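Side-chain contacts in glycosylation Associate Protein 2 (Streptococcus agalactiae serotype V, PDB 6OYC), which probably takes part in the glycosylation and accessory Sec secretion of a streptococcal surface adhesin, as one member of a complex of three Gap proteins: residues Y343-K346 against I347-A350; D418-L421 against L422-D426; Y438-K441 against S442-E445; G446-S449 against N450-F453; T503-Y506 against R507-L510. One frame throughout, in Å; residues are numbered along the deposited sequence.

Four of the five contacts lie on helices; interaction 4 is a turn that leads into a strand. Interaction 1 is mostly buried and sits nearest the centre of the chain. Interactions 2, 3 and 5 each have a buried side and a more open one. Interactions 1 and 3 touch through E344 and Y438, and interactions 3 and 4 through I443 and F448. Interaction 2 lies on the helix just before that of interaction 3. Interaction 5 stands apart, on the last helix. Apolar pairs mark the inward sides in interactions 1, 3 and 4. Interaction 3 alone has a salt bridge between its segments; K346 in interaction 1 and R507 in interaction 5 pair with outside charges.

Interaction 1. Residues Y343-K346 against I347-A350; sequences YEQK and IVDA
I347 opens the second turn of this helical contact. Its backbone N bonds to Y343 O at 3.2 Å, the usual i to i+4 spacing. Its CD1 reaches CE1 of the Y343 ring at 3.7 Å. The ring comes within range because CG of Y343 lies opposite the backbone N, at chi1 -175°. The Y343 hydroxyl bonds to E283 O.

V348 follows, and its N donates to E344 O at 3.2 Å. The carboxylate of E344 bonds to the hydroxyls of Y438 and Y379 and to the backbone N of G339, so both of its oxygens have partners.

D349 returns to the exposed side. Its N bonds to Q345 O at 2.9 Å. The side chains of the same pair also meet. Q345 bends at chi2 (63°) and brings NE2 toward D349 OD1, with amide and carboxylate planes 40° apart. The modelled separation is very short, so its exact length is doubtful.

A350 closes the segment. Its N donates to K346 O at 2.9 Å, and its CB lies 3.3 Å from that same K346 O. The extended chain of K346 brings NZ to a salt bridge with E342 and a hydrogen bond with I277 O.

The turn belongs to helix 341-358. Y343, K346 and I347 face strand 283-289 through F284. E344, I347 and V348 pack on H380 of helix 372-381.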
loop_
_atom_site.group_PDB
_atom_site.type_symbol
_atom_site.label_atom_id
_atom_site.label_comp_id
_atom_site.label_asym_id
_atom_site.label_seq_id
_atom_site.Cartn_x
_atom_site.Cartn_y
_atom_site.Cartn_z
ATOM N N TYR B 343 4.334 14.827 3.386
ATOM C CA TYR B 343 3.559 13.590 3.383
ATOM C C TYR B 343 2.156 13.839 2.842
ATOM O O TYR B 343 1.713 13.173 1.899
ATOM C CB TYR B 343 3.520 13.007 4.799
ATOM C CG TYR B 343 2.847 11.658 4.932
ATOM C CD1 TYR B 343 1.480 11.561 5.193
ATOM C CD2 TYR B 343 3.584 10.475 4.842
ATOM C CE1 TYR B 343 0.859 10.321 5.338
ATOM C CE2 TYR B 343 2.971 9.233 4.973
ATOM C CZ TYR B 343 1.620 9.165 5.227
ATOM O OH TYR B 343 1.024 7.943 5.371
ATOM N N GLU B 344 1.465 14.840 3.393
ATOM C CA GLU B 344 0.068 15.060 3.034
ATOM C C GLU B 344 -0.072 15.604 1.617
ATOM O O GLU B 344 -0.961 15.178 0.867
ATOM C CB GLU B 344 -0.576 15.995 4.043
ATOM C CG GLU B 344 -0.535 15.452 5.446
ATOM C CD GLU B 344 -1.129 16.413 6.437
ATOM O OE1 GLU B 344 -1.477 17.535 6.031
ATOM O OE2 GLU B 344 -1.238 16.065 7.626
ATOM N N GLN B 345 0.804 16.525 1.215
ATOM C CA GLN B 345 0.744 16.999 -0.162
ATOM C C GLN B 345 1.054 15.876 -1.148
ATOM O O GLN B 345 0.579 15.901 -2.294
ATOM C CB GLN B 345 1.705 18.172 -0.366
ATOM C CG GLN B 345 1.713 18.738 -1.778
ATOM C CD GLN B 345 0.363 19.324 -2.164
ATOM O OE1 GLN B 345 -0.152 20.211 -1.486
ATOM N NE2 GLN B 345 -0.218 18.818 -3.245
ATOM N N LYS B 346 1.839 14.877 -0.732
ATOM C CA LYS B 346 2.091 13.776 -1.648
ATOM C C LYS B 346 0.847 12.927 -1.843
ATOM O O LYS B 346 0.635 12.388 -2.936
ATOM C CB LYS B 346 3.259 12.932 -1.149
ATOM C CG LYS B 346 4.555 13.581 -1.512
ATOM C CD LYS B 346 5.739 12.785 -1.124
ATOM C CE LYS B 346 6.956 13.383 -1.769
ATOM N NZ LYS B 346 8.165 12.683 -1.348
ATOM N N ILE B 347 0.009 12.803 -0.810
ATOM C CA ILE B 347 -1.250 12.086 -0.984
ATOM C C ILE B 347 -2.131 12.819 -1.989
ATOM O O ILE B 347 -2.722 12.208 -2.888
ATOM C CB ILE B 347 -1.951 11.895 0.374
ATOM C CG1 ILE B 347 -1.055 11.070 1.312
ATOM C CG2 ILE B 347 -3.328 11.246 0.188
ATOM C CD1 ILE B 347 -1.642 10.819 2.684
ATOM N N VAL B 348 -2.205 14.145 -1.875
ATOM C CA VAL B 348 -3.051 14.918 -2.783
ATOM C C VAL B 348 -2.512 14.827 -4.200
ATOM O O VAL B 348 -3.258 14.569 -5.153
ATOM C CB VAL B 348 -3.159 16.376 -2.291
ATOM C CG1 VAL B 348 -3.719 17.285 -3.367
ATOM C CG2 VAL B 348 -4.008 16.437 -1.014
ATOM N N ASP B 349 -1.199 15.007 -4.359
ATOM C CA ASP B 349 -0.596 14.887 -5.681
ATOM C C ASP B 349 -0.838 13.506 -6.277
ATOM O O ASP B 349 -1.089 13.384 -7.480
ATOM C CB ASP B 349 0.903 15.182 -5.615
ATOM C CG ASP B 349 1.210 16.634 -5.241
ATOM O OD1 ASP B 349 0.274 17.466 -5.209
ATOM O OD2 ASP B 349 2.391 16.941 -4.964
ATOM N N ALA B 350 -0.770 12.452 -5.453
ATOM C CA ALA B 350 -0.889 11.099 -5.987
ATOM C C ALA B 350 -2.264 10.867 -6.585
ATOM O O ALA B 350 -2.388 10.230 -7.638
ATOM C CB ALA B 350 -0.605 10.057 -4.905
#

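Interaction 2. Residues D418-L421 against L422-D426; sequences DIQL and LNQGD
Backbone bonds from L422 N to D418 O (2.7 Å) and from Q424 N to Q420 O (2.6 Å) carry helix 416-424 to its last turn. This is a helix C-terminus closed by a glycine. G425 leaves the helix with positive phi (86°), a conformation that glycine takes readily. Its N bonds to L421 O at 2.9 Å and only weakly to Q420 O.

Q420 ties the helix to the chain that leaves it. Its CG lies opposite the backbone N and the chain is extended, which carries the amide out from the flank of the helix. Past G425 the chain folds back and brings D426 O to it. CG of Q420 passes CG of Q424 at 3.9 Å. The two amide planes are 77° apart. Q420 OE1 bonds to S432 of helix 429-444.

L421 lies along the glycine, with CD2 3.5 Å from G425 C. I419 packs away from this end, on F336 and on L398 of helix 398-403. D426 turns its OD1 to the backbone N of T428. Q420 NE2 donates to D426 O at 3.1 Å, in the carbonyl plane and on a lone pair, with an N-H...O angle of 155°.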
loop_
_atom_site.group_PDB
_atom_site.type_symbol
_atom_site.label_atom_id
_atom_site.label_comp_id
_atom_site.label_asym_id
_atom_site.label_seq_id
_atom_site.Cartn_x
_atom_site.Cartn_y
_atom_site.Cartn_z
ATOM N N ASP B 418 -0.377 7.574 20.420
ATOM C CA ASP B 418 0.793 7.666 19.552
ATOM C C ASP B 418 0.517 8.537 18.339
ATOM O O ASP B 418 1.407 9.265 17.882
ATOM C CB ASP B 418 1.227 6.270 19.130
ATOM C CG ASP B 418 1.696 5.439 20.310
ATOM O OD1 ASP B 418 2.521 5.949 21.120
ATOM O OD2 ASP B 418 1.226 4.285 20.437
ATOM N N ILE B 419 -0.712 8.510 17.830
ATOM C CA ILE B 419 -1.060 9.376 16.711
ATOM C C ILE B 419 -1.004 10.845 17.125
ATOM O O ILE B 419 -0.535 11.695 16.360
ATOM C CB ILE B 419 -2.432 8.978 16.152
ATOM C CG1 ILE B 419 -2.383 7.513 15.703
ATOM C CG2 ILE B 419 -2.816 9.884 14.997
ATOM C CD1 ILE B 419 -3.716 6.956 15.205
ATOM N N GLN B 420 -1.459 11.171 18.344
ATOM C CA GLN B 420 -1.320 12.548 18.812
ATOM C C GLN B 420 0.143 12.913 19.024
ATOM O O GLN B 420 0.562 14.037 18.706
ATOM C CB GLN B 420 -2.101 12.788 20.107
ATOM C CG GLN B 420 -1.997 14.258 20.559
ATOM C CD GLN B 420 -3.021 14.662 21.606
ATOM O OE1 GLN B 420 -4.193 14.274 21.539
ATOM N NE2 GLN B 420 -2.575 15.447 22.589
ATOM N N LEU B 421 0.930 11.990 19.587
ATOM C CA LEU B 421 2.370 12.212 19.670
ATOM C C LEU B 421 2.961 12.487 18.298
ATOM O O LEU B 421 3.712 13.453 18.114
ATOM C CB LEU B 421 3.064 11.011 20.301
ATOM C CG LEU B 421 3.133 11.043 21.822
ATOM C CD1 LEU B 421 3.891 9.820 22.325
ATOM C CD2 LEU B 421 3.768 12.352 22.299
ATOM N N LEU B 422 2.635 11.645 17.316
ATOM C CA LEU B 422 3.169 11.869 15.980
ATOM C C LEU B 422 2.920 13.306 15.534
ATOM O O LEU B 422 3.813 13.946 14.969
ATOM C CB LEU B 422 2.561 10.868 14.991
ATOM C CG LEU B 422 3.138 10.720 13.575
ATOM C CD1 LEU B 422 2.746 9.375 12.944
ATOM C CD2 LEU B 422 2.697 11.843 12.657
ATOM N N ASN B 423 1.729 13.844 15.808
ATOM C CA ASN B 423 1.314 15.111 15.209
ATOM C C ASN B 423 1.492 16.312 16.120
ATOM O O ASN B 423 1.728 17.418 15.621
ATOM C CB ASN B 423 -0.148 15.042 14.766
ATOM C CG ASN B 423 -0.323 14.304 13.441
ATOM O OD1 ASN B 423 -0.673 13.117 13.430
ATOM N ND2 ASN B 423 -0.081 15.003 12.314
ATOM N N GLN B 424 1.383 16.127 17.436
ATOM C CA GLN B 424 1.519 17.219 18.387
ATOM C C GLN B 424 2.786 17.152 19.221
ATOM O O GLN B 424 3.271 18.192 19.664
ATOM C CB GLN B 424 0.314 17.255 19.337
ATOM C CG GLN B 424 -1.006 17.506 18.635
ATOM C CD GLN B 424 -0.970 18.754 17.781
ATOM O OE1 GLN B 424 -0.399 19.783 18.176
ATOM N NE2 GLN B 424 -1.581 18.674 16.597
ATOM N N GLY B 425 3.327 15.958 19.459
ATOM C CA GLY B 425 4.517 15.825 20.266
ATOM C C GLY B 425 4.282 15.722 21.755
ATOM O O GLY B 425 5.253 15.552 22.502
ATOM N N ASP B 426 3.037 15.813 22.217
ATOM C CA ASP B 426 2.736 15.591 23.628
ATOM C C ASP B 426 1.247 15.319 23.780
ATOM O O ASP B 426 0.466 15.460 22.838
ATOM C CB ASP B 426 3.171 16.778 24.495
ATOM C CG ASP B 426 2.241 17.966 24.367
ATOM O OD1 ASP B 426 1.106 17.906 24.902
ATOM O OD2 ASP B 426 2.652 18.960 23.727
#

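Interaction 3. Residues Y438-K441 against S442-E445; sequences YFWK and SIEE
W440 O accepts the shortest bond here, from E444 N at 2.7 Å and with an N-H...O angle of 158°. The neighbouring bond from E445 N to K441 O is 2.9 Å long. One turn back the hold is slacker, since F439 O receives only weak bonds from S442 N and I443 N.

On the outer side K441 meets E445. Its NZ forms a salt bridge with E445 OE1 at 3.2 Å. The extended lysine chain passes E445 OE1, with K441 CG 3.2 Å from it, and the turn at chi4 (92°) sets NZ against the same oxygen. Both residues are exposed, so solvent probably weakens the attraction.

The inward side is apolar. CG1 of I443 touches two neighbouring aromatic side chains, 3.6 Å from CE2 of F439 and 3.9 Å from CE3 of W440. I443 and W440 run side by side, while F439 crosses I443 at a slant. CD2 of F439 sits over the centre of one face of the W440 ring. Seen from F439, the indole comes at its edge.

Outside partners fix the polar ends. W440 NE1 bonds to N397, E444 OE1 to the hydroxyl of Y474, and S442 OG to K383 and to Y379 O. F439 also stacks on F396 and meets Y375 edge-to-face. This is the last part of an amphipathic helix, 429-444, with F439 and I443 packed on helix 372-381 of an alpha/beta-hydrolase-like domain.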
loop_
_atom_site.group_PDB
_atom_site.type_symbol
_atom_site.label_atom_id
_atom_site.label_comp_id
_atom_site.label_asym_id
_atom_site.label_seq_id
_atom_site.Cartn_x
_atom_site.Cartn_y
_atom_site.Cartn_z
ATOM N N TYR B 438 -6.594 20.729 13.799
ATOM C CA TYR B 438 -5.822 20.362 12.615
ATOM C C TYR B 438 -6.719 19.849 11.498
ATOM O O TYR B 438 -6.534 20.197 10.325
ATOM C CB TYR B 438 -4.801 19.298 13.004
ATOM C CG TYR B 438 -3.765 18.997 11.957
ATOM C CD1 TYR B 438 -2.680 19.840 11.766
ATOM C CD2 TYR B 438 -3.852 17.851 11.186
ATOM C CE1 TYR B 438 -1.709 19.552 10.826
ATOM C CE2 TYR B 438 -2.888 17.558 10.236
ATOM C CZ TYR B 438 -1.819 18.412 10.067
ATOM O OH TYR B 438 -0.861 18.131 9.132
ATOM N N PHE B 439 -7.697 19.015 11.844
ATOM C CA PHE B 439 -8.623 18.515 10.835
ATOM C C PHE B 439 -9.467 19.644 10.235
ATOM O O PHE B 439 -9.556 19.779 9.005
ATOM C CB PHE B 439 -9.518 17.429 11.438
ATOM C CG PHE B 439 -10.577 16.933 10.490
ATOM C CD1 PHE B 439 -10.292 15.925 9.579
ATOM C CD2 PHE B 439 -11.851 17.492 10.492
ATOM C CE1 PHE B 439 -11.260 15.478 8.699
ATOM C CE2 PHE B 439 -12.820 17.049 9.617
ATOM C CZ PHE B 439 -12.531 16.045 8.719
ATOM N N TRP B 440 -10.094 20.467 11.085
ATOM C CA TRP B 440 -11.058 21.444 10.573
ATOM C C TRP B 440 -10.398 22.590 9.818
ATOM O O TRP B 440 -11.055 23.196 8.968
ATOM C CB TRP B 440 -11.924 21.973 11.711
ATOM C CG TRP B 440 -12.669 20.881 12.313
ATOM C CD1 TRP B 440 -12.399 20.276 13.494
ATOM C CD2 TRP B 440 -13.784 20.185 11.741
ATOM N NE1 TRP B 440 -13.290 19.251 13.711
ATOM C CE2 TRP B 440 -14.151 19.177 12.648
ATOM C CE3 TRP B 440 -14.514 20.322 10.560
ATOM C CZ2 TRP B 440 -15.218 18.311 12.412
ATOM C CZ3 TRP B 440 -15.575 19.459 10.331
ATOM C CH2 TRP B 440 -15.913 18.470 11.246
ATOM N N LYS B 441 -9.117 22.873 10.082
ATOM C CA LYS B 441 -8.440 23.916 9.326
ATOM C C LYS B 441 -8.319 23.524 7.857
ATOM O O LYS B 441 -8.419 24.372 6.966
ATOM C CB LYS B 441 -7.066 24.221 9.932
ATOM C CG LYS B 441 -6.021 24.701 8.923
ATOM C CD LYS B 441 -4.601 24.615 9.473
ATOM C CE LYS B 441 -3.581 25.038 8.432
ATOM N NZ LYS B 441 -3.251 26.492 8.514
ATOM N N SER B 442 -8.099 22.242 7.587
ATOM C CA SER B 442 -8.130 21.772 6.206
ATOM C C SER B 442 -9.522 21.945 5.610
ATOM O O SER B 442 -9.673 22.359 4.458
ATOM C CB SER B 442 -7.693 20.304 6.158
ATOM O OG SER B 442 -7.704 19.799 4.838
ATOM N N ILE B 443 -10.548 21.622 6.395
ATOM C CA ILE B 443 -11.930 21.770 5.950
ATOM C C ILE B 443 -12.240 23.234 5.654
ATOM O O ILE B 443 -12.575 23.595 4.521
ATOM C CB ILE B 443 -12.892 21.197 7.005
ATOM C CG1 ILE B 443 -12.645 19.694 7.184
ATOM C CG2 ILE B 443 -14.327 21.491 6.625
ATOM C CD1 ILE B 443 -12.491 18.938 5.888
ATOM N N GLU B 444 -12.134 24.093 6.675
ATOM C CA GLU B 444 -12.261 25.534 6.507
ATOM C C GLU B 444 -11.552 26.025 5.255
ATOM O O GLU B 444 -12.177 26.586 4.352
ATOM C CB GLU B 444 -11.685 26.265 7.719
ATOM C CG GLU B 444 -12.457 26.122 8.995
ATOM C CD GLU B 444 -11.796 26.835 10.163
ATOM O OE1 GLU B 444 -11.555 26.187 11.211
ATOM O OE2 GLU B 444 -11.521 28.050 10.032
ATOM N N GLU B 445 -10.239 25.823 5.189
ATOM C CA GLU B 445 -9.464 26.363 4.079
ATOM C C GLU B 445 -9.696 25.622 2.772
ATOM O O GLU B 445 -9.110 26.007 1.749
ATOM C CB GLU B 445 -7.981 26.337 4.424
ATOM C CG GLU B 445 -7.631 27.122 5.663
ATOM C CD GLU B 445 -6.137 27.262 5.833
ATOM O OE1 GLU B 445 -5.480 26.260 6.184
ATOM O OE2 GLU B 445 -5.617 28.372 5.594
#

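Interaction 4. Residues G446-S449 against N450-F453; sequences GDFS and NTTF
F448 and F453 make the tight side of this contact. CD2 of F448 comes to 3.4 Å from CZ of F453. The ring centroids are 5.5 Å apart and the planes oblique at 39°. T451 touches both rings. Its CG2 lies over one face of the F453 ring, toward the rim, and its CB lies at the edge of the F448 ring. T451 OG1 is 3.5 Å from F448 CB and bonds to P386 O. Both rings and T451 rest on I389 of strand 388-392.

The solvent side belongs to S449 and in part to N450, which make few apolar contacts across the segments. A type I beta turn runs from F448 to T451. T451 N donates to F448 O at 3.1 Å, from well above the carbonyl plane. S449 N bonds to D447 OD1 at 2.8 Å, making an Asx turn that overlaps the start of the beta turn. S449 OG and N450 N are both held by N385.

Polar bonds to backbone atoms set the path of the loop, while apolar contact packs F448 against the start of strand 452-458 on a face of the mixed sheet, whose backbone bonds hold the strand itself.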
loop_
_atom_site.group_PDB
_atom_site.type_symbol
_atom_site.label_atom_id
_atom_site.label_comp_id
_atom_site.label_asym_id
_atom_site.label_seq_id
_atom_site.Cartn_x
_atom_site.Cartn_y
_atom_site.Cartn_z
ATOM N N GLY B 446 -10.533 24.595 2.765
ATOM C CA GLY B 446 -10.707 23.746 1.606
ATOM C C GLY B 446 -11.791 24.220 0.662
ATOM O O GLY B 446 -12.226 25.374 0.692
ATOM N N ASP B 447 -12.236 23.299 -0.191
ATOM C CA ASP B 447 -13.239 23.615 -1.201
ATOM C C ASP B 447 -14.023 22.354 -1.515
ATOM O O ASP B 447 -13.506 21.464 -2.196
ATOM C CB ASP B 447 -12.597 24.175 -2.466
ATOM C CG ASP B 447 -13.633 24.626 -3.493
ATOM O OD1 ASP B 447 -14.840 24.322 -3.332
ATOM O OD2 ASP B 447 -13.236 25.287 -4.470
ATOM N N PHE B 448 -15.277 22.309 -1.073
ATOM C CA PHE B 448 -16.195 21.215 -1.360
ATOM C C PHE B 448 -17.338 21.661 -2.270
ATOM O O PHE B 448 -18.474 21.188 -2.146
ATOM C CB PHE B 448 -16.736 20.620 -0.064
ATOM C CG PHE B 448 -15.674 19.990 0.788
ATOM C CD1 PHE B 448 -14.882 20.771 1.620
ATOM C CD2 PHE B 448 -15.442 18.627 0.729
ATOM C CE1 PHE B 448 -13.888 20.195 2.405
ATOM C CE2 PHE B 448 -14.452 18.038 1.504
ATOM C CZ PHE B 448 -13.676 18.820 2.348
ATOM N N SER B 449 -17.038 22.557 -3.217
ATOM C CA SER B 449 -18.085 23.082 -4.091
ATOM C C SER B 449 -18.710 21.982 -4.942
ATOM O O SER B 449 -19.935 21.942 -5.117
ATOM C CB SER B 449 -17.526 24.200 -4.970
ATOM O OG SER B 449 -16.684 23.702 -5.992
ATOM N N ASN B 450 -17.892 21.067 -5.463
ATOM C CA ASN B 450 -18.388 19.967 -6.279
ATOM C C ASN B 450 -19.032 18.854 -5.466
ATOM O O ASN B 450 -19.598 17.934 -6.068
ATOM C CB ASN B 450 -17.247 19.359 -7.102
ATOM C CG ASN B 450 -16.834 20.228 -8.266
ATOM O OD1 ASN B 450 -17.602 21.073 -8.724
ATOM N ND2 ASN B 450 -15.619 20.010 -8.768
ATOM N N THR B 451 -18.978 18.912 -4.132
ATOM C CA THR B 451 -19.052 17.712 -3.302
ATOM C C THR B 451 -20.431 17.475 -2.696
ATOM O O THR B 451 -21.052 18.391 -2.151
ATOM C CB THR B 451 -18.027 17.772 -2.161
ATOM O OG1 THR B 451 -16.774 18.283 -2.635
ATOM C CG2 THR B 451 -17.817 16.389 -1.590
ATOM N N THR B 452 -20.872 16.216 -2.750
ATOM C CA THR B 452 -21.971 15.691 -1.947
ATOM C C THR B 452 -21.432 14.640 -0.974
ATOM O O THR B 452 -20.547 13.860 -1.333
ATOM C CB THR B 452 -23.041 15.054 -2.844
ATOM O OG1 THR B 452 -23.387 15.954 -3.908
ATOM C CG2 THR B 452 -24.284 14.682 -2.042
ATOM N N PHE B 453 -21.965 14.594 0.252
ATOM C CA PHE B 453 -21.509 13.640 1.264
ATOM C C PHE B 453 -22.560 12.563 1.500
ATOM O O PHE B 453 -23.698 12.870 1.867
ATOM C CB PHE B 453 -21.187 14.331 2.591
ATOM C CG PHE B 453 -19.968 15.203 2.545
ATOM C CD1 PHE B 453 -20.052 16.506 2.086
ATOM C CD2 PHE B 453 -18.739 14.725 2.970
ATOM C CE1 PHE B 453 -18.930 17.321 2.047
ATOM C CE2 PHE B 453 -17.611 15.536 2.932
ATOM C CZ PHE B 453 -17.706 16.831 2.473
#

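Interaction 5. Residues T503-Y506 against R507-L510; sequences TSQY and RRML
R508 N donates to S504 O at 2.9 Å with an N-H...O angle of 173°, almost straight. L510 N bonds to Y506 O, also at 2.9 Å, and R507 N bonds to T503 O at 3.0 Å. These are regular helical bonds. The turn is less even at M509, whose N makes weak bonds to both Q505 O and Y506 O. The CB of M509 sits close to Q505 O, at 3.3 Å.

Side chains add little polar bonding across the turn. Q505 and R508 lie side by side and point the same way. The Q505 amide nitrogen NE2 is 3.6 Å from R508 NE, at the edge of the guanidinium and near its plane. The amide and guanidinium planes are 53° apart. No bond is made between these two nitrogens, so the pair is a loose contact on the exposed side.

R507 bends at chi2 (-55°) and leads away from the turn. Its NE forms a salt bridge with E518, near the end of the chain. CG of L510 lies 3.3 Å from Y506 O, the same oxygen its own N bonds to.

Y506 is buried, and its hydroxyl bonds to S368 OG. Its ring meets F502 edge-to-face. S368 lies on strand 365-370, just before a possible nucleophile elbow, which the Y506 side chain approaches without touching. Helix 495-514 thus lies against the central mixed sheet: Y506 and M509 pack on I366 of strand 365-370, and also reach I390 and A388, respectively, of strand 388-392.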
loop_
_atom_site.group_PDB
_atom_site.type_symbol
_atom_site.label_atom_id
_atom_site.label_comp_id
_atom_site.label_asym_id
_atom_site.label_seq_id
_atom_site.Cartn_x
_atom_site.Cartn_y
_atom_site.Cartn_z
ATOM N N THR B 503 -21.578 -0.131 -0.117
ATOM C CA THR B 503 -21.592 -0.601 -1.494
ATOM C C THR B 503 -22.868 -0.179 -2.218
ATOM O O THR B 503 -22.830 0.089 -3.425
ATOM C CB THR B 503 -21.419 -2.123 -1.549
ATOM O OG1 THR B 503 -21.598 -2.565 -2.900
ATOM C CG2 THR B 503 -22.432 -2.832 -0.673
ATOM N N SER B 504 -23.997 -0.103 -1.502
ATOM C CA SER B 504 -25.239 0.367 -2.112
ATOM C C SER B 504 -25.139 1.840 -2.480
ATOM O O SER B 504 -25.531 2.246 -3.582
ATOM C CB SER B 504 -26.420 0.131 -1.166
ATOM O OG SER B 504 -27.467 1.059 -1.404
ATOM N N GLN B 505 -24.621 2.657 -1.562
ATOM C CA GLN B 505 -24.429 4.068 -1.864
ATOM C C GLN B 505 -23.527 4.259 -3.075
ATOM O O GLN B 505 -23.724 5.196 -3.856
ATOM C CB GLN B 505 -23.856 4.778 -0.645
ATOM C CG GLN B 505 -24.430 6.151 -0.422
ATOM C CD GLN B 505 -25.930 6.141 -0.241
ATOM O OE1 GLN B 505 -26.505 5.167 0.251
ATOM N NE2 GLN B 505 -26.575 7.232 -0.638
ATOM N N TYR B 506 -22.550 3.369 -3.258
ATOM C CA TYR B 506 -21.696 3.438 -4.438
ATOM C C TYR B 506 -22.470 3.085 -5.708
ATOM O O TYR B 506 -22.412 3.818 -6.704
ATOM C CB TYR B 506 -20.491 2.506 -4.268
ATOM C CG TYR B 506 -19.169 3.214 -4.048
ATOM C CD1 TYR B 506 -18.553 3.911 -5.076
ATOM C CD2 TYR B 506 -18.530 3.171 -2.811
ATOM C CE1 TYR B 506 -17.338 4.559 -4.880
ATOM C CE2 TYR B 506 -17.308 3.819 -2.602
ATOM C CZ TYR B 506 -16.717 4.505 -3.643
ATOM O OH TYR B 506 -15.510 5.153 -3.463
ATOM N N ARG B 507 -23.183 1.951 -5.700
ATOM C CA ARG B 507 -23.806 1.464 -6.928
ATOM C C ARG B 507 -24.923 2.392 -7.385
ATOM O O ARG B 507 -25.057 2.672 -8.585
ATOM C CB ARG B 507 -24.332 0.039 -6.736
ATOM C CG ARG B 507 -23.420 -1.052 -7.299
ATOM C CD ARG B 507 -23.095 -0.826 -8.788
ATOM N NE ARG B 507 -22.451 -1.996 -9.389
ATOM C CZ ARG B 507 -21.915 -2.024 -10.604
ATOM N NH1 ARG B 507 -21.936 -0.941 -11.368
ATOM N NH2 ARG B 507 -21.354 -3.140 -11.054
ATOM N N ARG B 508 -25.723 2.896 -6.441
ATOM C CA ARG B 508 -26.783 3.833 -6.791
ATOM C C ARG B 508 -26.227 5.161 -7.283
ATOM O O ARG B 508 -26.897 5.859 -8.051
ATOM C CB ARG B 508 -27.707 4.057 -5.592
ATOM C CG ARG B 508 -27.385 5.314 -4.796
ATOM C CD ARG B 508 -28.553 5.762 -3.932
ATOM N NE ARG B 508 -28.488 7.193 -3.630
ATOM C CZ ARG B 508 -29.342 8.094 -4.108
ATOM N NH1 ARG B 508 -30.333 7.712 -4.909
ATOM N NH2 ARG B 508 -29.208 9.376 -3.786
ATOM N N MET B 509 -25.016 5.520 -6.884
ATOM C CA MET B 509 -24.459 6.777 -7.360
ATOM C C MET B 509 -23.764 6.633 -8.711
ATOM O O MET B 509 -23.827 7.550 -9.537
ATOM C CB MET B 509 -23.492 7.338 -6.329
ATOM C CG MET B 509 -23.082 8.749 -6.645
ATOM S SD MET B 509 -21.423 9.008 -6.060
ATOM C CE MET B 509 -20.556 8.280 -7.446
ATOM N N LEU B 510 -23.082 5.507 -8.946
ATOM C CA LEU B 510 -22.548 5.244 -10.277
ATOM C C LEU B 510 -23.660 5.271 -11.325
ATOM O O LEU B 510 -23.435 5.707 -12.460
ATOM C CB LEU B 510 -21.811 3.899 -10.293
ATOM C CG LEU B 510 -20.564 3.719 -9.410
ATOM C CD1 LEU B 510 -20.086 2.293 -9.484
ATOM C CD2 LEU B 510 -19.439 4.663 -9.792
#